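Local structure of CBIX (Paracoccus pantotrophus, 4CCS) at residues Leu117-Gly130 / Leu146-Glu160. The protein probably inserts ferrous iron into sirohydrochlorin as a chelatase, the terminal step of siroheme biosynthesis in denitrifying bacteria. Numbering follows the deposited sequence.
Sequences LAGTRLLVAAHGSG and LAPYAAAATCGFIEE
Arg121 reaches over from strand 121-126 to Thr154 of the parallel strand 152-157, along the sheet face that also carries Leu123. From CB its chain leaves with CG anti to the backbone N (chi1 178°) and then bends at chi2 (69°), which turns the later atoms toward the neighbouring strand. CD rests on Ala152 CB at 3.7 Å, NE passes the same methyl, and NH1 donates a nearly straight bond to Thr154 OG1 (2.7 Å) that lies in the guanidinium plane. At the other terminal nitrogen, NH2 comes within 3.3 Å of Thr154 CG2. A leucine in its place would probably leave Thr154 OG1 without this donor and the methyl of Ala152 less covered.

Beneath this side chain the backbones alternate as parallel strands do: Leu122 N binds Ala152 O, Leu122 O accepts from Thr154 N, and Val124 and Ala126 continue the ladder with Thr154 and Gly156. On the opposite face Leu122 CD1 packs against Ala150 CB (3.5 Å) and Leu146 CB, while Val124 CG2 touches Leu146 CD1.

Past the strand ends, His127 O accepts from both Ile158 N and Glu159 N, the latter 2.9 Å away and almost in line with the carbonyl. Glu159 CG lies over one face of the His127 ring in a CH-pi contact, 3.6 Å from its centroid; His127 ND1 is bonded to Asp190. Ser129 N binds Glu160 OE2 at 2.8 Å, while Ser136 holds OE1.

The two strands open and close a beta-alpha-beta unit through helix 134-146, whose Ala139 and Ala143 touch Phe157 and Cys155. Helix 98-113 meets Leu122 and Leu146 through Ile106; strand 175-179 flanks strand 121-126 on its other side, leaving 152-157 outermost in this chain's four-stranded parallel sheet.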
# COMPACT_ATOMS: atom_id res chain seq x y z
N LEU A 117 11.87 -13.01 -16.75
CA LEU A 117 11.84 -11.74 -16.02
C LEU A 117 12.82 -10.71 -16.59
O LEU A 117 12.46 -9.54 -16.72
CB LEU A 117 12.03 -11.96 -14.51
CG LEU A 117 11.70 -10.80 -13.57
CD1 LEU A 117 10.30 -10.24 -13.84
CD2 LEU A 117 11.82 -11.22 -12.12
N ALA A 118 14.03 -11.16 -17.02
CA ALA A 118 15.05 -10.29 -17.60
C ALA A 118 14.61 -9.63 -18.91
O ALA A 118 15.11 -8.56 -19.24
CB ALA A 118 16.36 -11.05 -17.80
N GLY A 119 13.66 -10.24 -19.63
CA GLY A 119 13.13 -9.72 -20.90
C GLY A 119 11.75 -9.04 -20.73
O GLY A 119 11.08 -8.81 -21.73
N THR A 120 11.34 -8.73 -19.48
CA THR A 120 10.04 -8.11 -19.19
C THR A 120 10.24 -6.68 -18.68
O THR A 120 11.11 -6.43 -17.85
CB THR A 120 9.23 -8.99 -18.20
OG1 THR A 120 9.12 -10.31 -18.73
CG2 THR A 120 7.81 -8.46 -17.95
N ARG A 121 9.40 -5.75 -19.17
CA ARG A 121 9.41 -4.34 -18.80
C ARG A 121 8.46 -4.17 -17.60
O ARG A 121 7.34 -4.70 -17.64
CB ARG A 121 8.96 -3.51 -20.02
CG ARG A 121 8.85 -2.02 -19.82
CD ARG A 121 10.19 -1.33 -19.64
NE ARG A 121 10.12 0.11 -19.89
CZ ARG A 121 9.62 0.99 -19.03
NH1 ARG A 121 9.12 0.59 -17.86
NH2 ARG A 121 9.57 2.28 -19.35
N LEU A 122 8.89 -3.43 -16.56
CA LEU A 122 8.08 -3.23 -15.36
C LEU A 122 7.57 -1.82 -15.18
O LEU A 122 8.30 -0.86 -15.41
CB LEU A 122 8.86 -3.66 -14.10
CG LEU A 122 9.39 -5.10 -14.12
CD1 LEU A 122 10.14 -5.40 -12.84
CD2 LEU A 122 8.26 -6.11 -14.36
N LEU A 123 6.30 -1.70 -14.77
CA LEU A 123 5.67 -0.41 -14.48
C LEU A 123 5.04 -0.43 -13.08
O LEU A 123 4.13 -1.21 -12.80
CB LEU A 123 4.63 -0.03 -15.55
CG LEU A 123 3.92 1.32 -15.38
CD1 LEU A 123 4.89 2.50 -15.60
CD2 LEU A 123 2.75 1.41 -16.33
N VAL A 124 5.54 0.44 -12.21
CA VAL A 124 5.03 0.57 -10.85
C VAL A 124 4.03 1.74 -10.93
O VAL A 124 4.43 2.87 -11.22
CB VAL A 124 6.17 0.84 -9.82
CG1 VAL A 124 5.60 1.20 -8.45
CG2 VAL A 124 7.12 -0.36 -9.74
N ALA A 125 2.73 1.44 -10.74
CA ALA A 125 1.68 2.48 -10.80
C ALA A 125 1.28 2.87 -9.39
O ALA A 125 0.96 2.01 -8.58
CB ALA A 125 0.47 1.96 -11.57
N ALA A 126 1.31 4.17 -9.06
CA ALA A 126 0.99 4.61 -7.71
C ALA A 126 0.22 5.92 -7.71
O ALA A 126 0.20 6.63 -8.72
CB ALA A 126 2.28 4.73 -6.89
N HIS A 127 -0.43 6.24 -6.59
CA HIS A 127 -1.20 7.47 -6.47
C HIS A 127 -0.29 8.69 -6.60
O HIS A 127 -0.62 9.63 -7.33
CB HIS A 127 -1.97 7.52 -5.13
CG HIS A 127 -2.90 8.70 -5.02
ND1 HIS A 127 -4.10 8.74 -5.72
CD2 HIS A 127 -2.80 9.82 -4.27
CE1 HIS A 127 -4.68 9.88 -5.38
NE2 HIS A 127 -3.94 10.56 -4.50
N GLY A 128 0.86 8.67 -5.91
CA GLY A 128 1.76 9.81 -5.88
C GLY A 128 1.12 10.87 -4.96
O GLY A 128 0.27 10.54 -4.13
N SER A 129 1.53 12.13 -5.09
CA SER A 129 1.00 13.22 -4.26
C SER A 129 1.29 14.56 -4.91
O SER A 129 2.34 14.73 -5.53
CB SER A 129 1.63 13.19 -2.86
OG SER A 129 1.15 14.23 -2.03
N GLY A 130 0.37 15.51 -4.74
CA GLY A 130 0.55 16.87 -5.23
C GLY A 130 1.10 17.79 -4.11
O GLY A 130 1.60 18.88 -4.41
N LEU A 146 13.61 -3.16 -8.29
CA LEU A 146 13.12 -4.23 -9.16
C LEU A 146 13.92 -4.28 -10.48
O LEU A 146 14.12 -5.37 -11.04
CB LEU A 146 11.63 -4.00 -9.49
CG LEU A 146 10.62 -4.06 -8.35
CD1 LEU A 146 9.29 -3.44 -8.78
CD2 LEU A 146 10.38 -5.48 -7.89
N ALA A 147 14.34 -3.11 -10.99
CA ALA A 147 15.05 -2.94 -12.27
C ALA A 147 16.24 -3.91 -12.51
O ALA A 147 16.38 -4.36 -13.64
CB ALA A 147 15.49 -1.49 -12.46
N PRO A 148 17.08 -4.26 -11.48
CA PRO A 148 18.20 -5.19 -11.74
C PRO A 148 17.77 -6.60 -12.13
O PRO A 148 18.56 -7.34 -12.72
CB PRO A 148 18.96 -5.21 -10.40
CG PRO A 148 18.69 -3.90 -9.82
CD PRO A 148 17.23 -3.66 -10.14
N TYR A 149 16.51 -6.98 -11.82
CA TYR A 149 15.98 -8.31 -12.13
C TYR A 149 15.21 -8.39 -13.44
O TYR A 149 14.89 -9.49 -13.89
CB TYR A 149 15.13 -8.81 -10.95
CG TYR A 149 15.85 -8.74 -9.62
CD1 TYR A 149 16.74 -9.73 -9.23
CD2 TYR A 149 15.66 -7.65 -8.77
CE1 TYR A 149 17.42 -9.65 -8.02
CE2 TYR A 149 16.34 -7.56 -7.56
CZ TYR A 149 17.20 -8.58 -7.18
OH TYR A 149 17.85 -8.49 -5.97
N ALA A 150 14.92 -7.24 -14.05
CA ALA A 150 14.12 -7.16 -15.27
C ALA A 150 14.77 -6.40 -16.40
O ALA A 150 15.94 -6.02 -16.29
CB ALA A 150 12.77 -6.53 -14.92
N ALA A 151 14.03 -6.16 -17.51
CA ALA A 151 14.54 -5.40 -18.66
C ALA A 151 14.71 -3.93 -18.29
O ALA A 151 15.73 -3.32 -18.63
CB ALA A 151 13.59 -5.53 -19.85
N ALA A 152 13.74 -3.38 -17.52
CA ALA A 152 13.73 -2.01 -17.01
C ALA A 152 12.54 -1.84 -16.06
O ALA A 152 11.63 -2.67 -16.08
CB ALA A 152 13.59 -1.02 -18.18
N ALA A 153 12.54 -0.79 -15.24
CA ALA A 153 11.42 -0.51 -14.34
C ALA A 153 11.23 0.99 -14.21
O ALA A 153 12.18 1.72 -13.95
CB ALA A 153 11.63 -1.14 -12.98
N THR A 154 10.00 1.45 -14.44
CA THR A 154 9.66 2.87 -14.34
C THR A 154 8.38 3.01 -13.52
O THR A 154 7.74 2.00 -13.20
CB THR A 154 9.50 3.51 -15.71
OG1 THR A 154 8.47 2.82 -16.41
CG2 THR A 154 10.82 3.56 -16.52
N CYS A 155 8.03 4.26 -13.18
CA CYS A 155 6.85 4.60 -12.40
C CYS A 155 5.89 5.43 -13.24
O CYS A 155 6.31 6.14 -14.14
CB CYS A 155 7.23 5.37 -11.15
SG CYS A 155 8.25 4.44 -9.98
N GLY A 156 4.61 5.40 -12.84
CA GLY A 156 3.54 6.20 -13.40
C GLY A 156 2.67 6.57 -12.22
O GLY A 156 2.40 5.73 -11.37
N PHE A 157 2.21 7.83 -12.18
CA PHE A 157 1.40 8.31 -11.08
C PHE A 157 0.04 8.87 -11.51
O PHE A 157 -0.20 9.16 -12.69
CB PHE A 157 2.17 9.37 -10.26
CG PHE A 157 3.51 8.86 -9.76
CD1 PHE A 157 3.60 8.09 -8.61
CD2 PHE A 157 4.68 9.12 -10.47
CE1 PHE A 157 4.83 7.61 -8.16
CE2 PHE A 157 5.91 8.64 -10.02
CZ PHE A 157 5.98 7.88 -8.87
N ILE A 158 -0.86 9.01 -10.53
CA ILE A 158 -2.19 9.58 -10.77
C ILE A 158 -2.15 11.09 -10.49
O ILE A 158 -2.71 11.87 -11.27
CB ILE A 158 -3.27 8.82 -9.94
CG1 ILE A 158 -3.56 7.43 -10.56
CG2 ILE A 158 -4.59 9.61 -9.83
CD1 ILE A 158 -2.88 6.31 -9.95
N GLU A 159 -1.48 11.51 -9.40
CA GLU A 159 -1.44 12.91 -8.96
C GLU A 159 -0.30 13.77 -9.50
O GLU A 159 -0.36 14.99 -9.37
CB GLU A 159 -1.41 12.98 -7.42
CG GLU A 159 -2.71 12.57 -6.77
CD GLU A 159 -3.88 13.50 -7.03
OE1 GLU A 159 -3.75 14.72 -6.77
OE2 GLU A 159 -4.92 12.99 -7.50
N GLU A 160 0.72 13.16 -10.08
CA GLU A 160 1.88 13.92 -10.52
C GLU A 160 2.55 13.31 -11.72
O GLU A 160 2.27 12.15 -12.06
CB GLU A 160 2.88 14.04 -9.35
CG GLU A 160 3.46 12.70 -8.92
CD GLU A 160 4.30 12.75 -7.66
OE1 GLU A 160 5.41 13.32 -7.69
OE2 GLU A 160 3.85 12.18 -6.64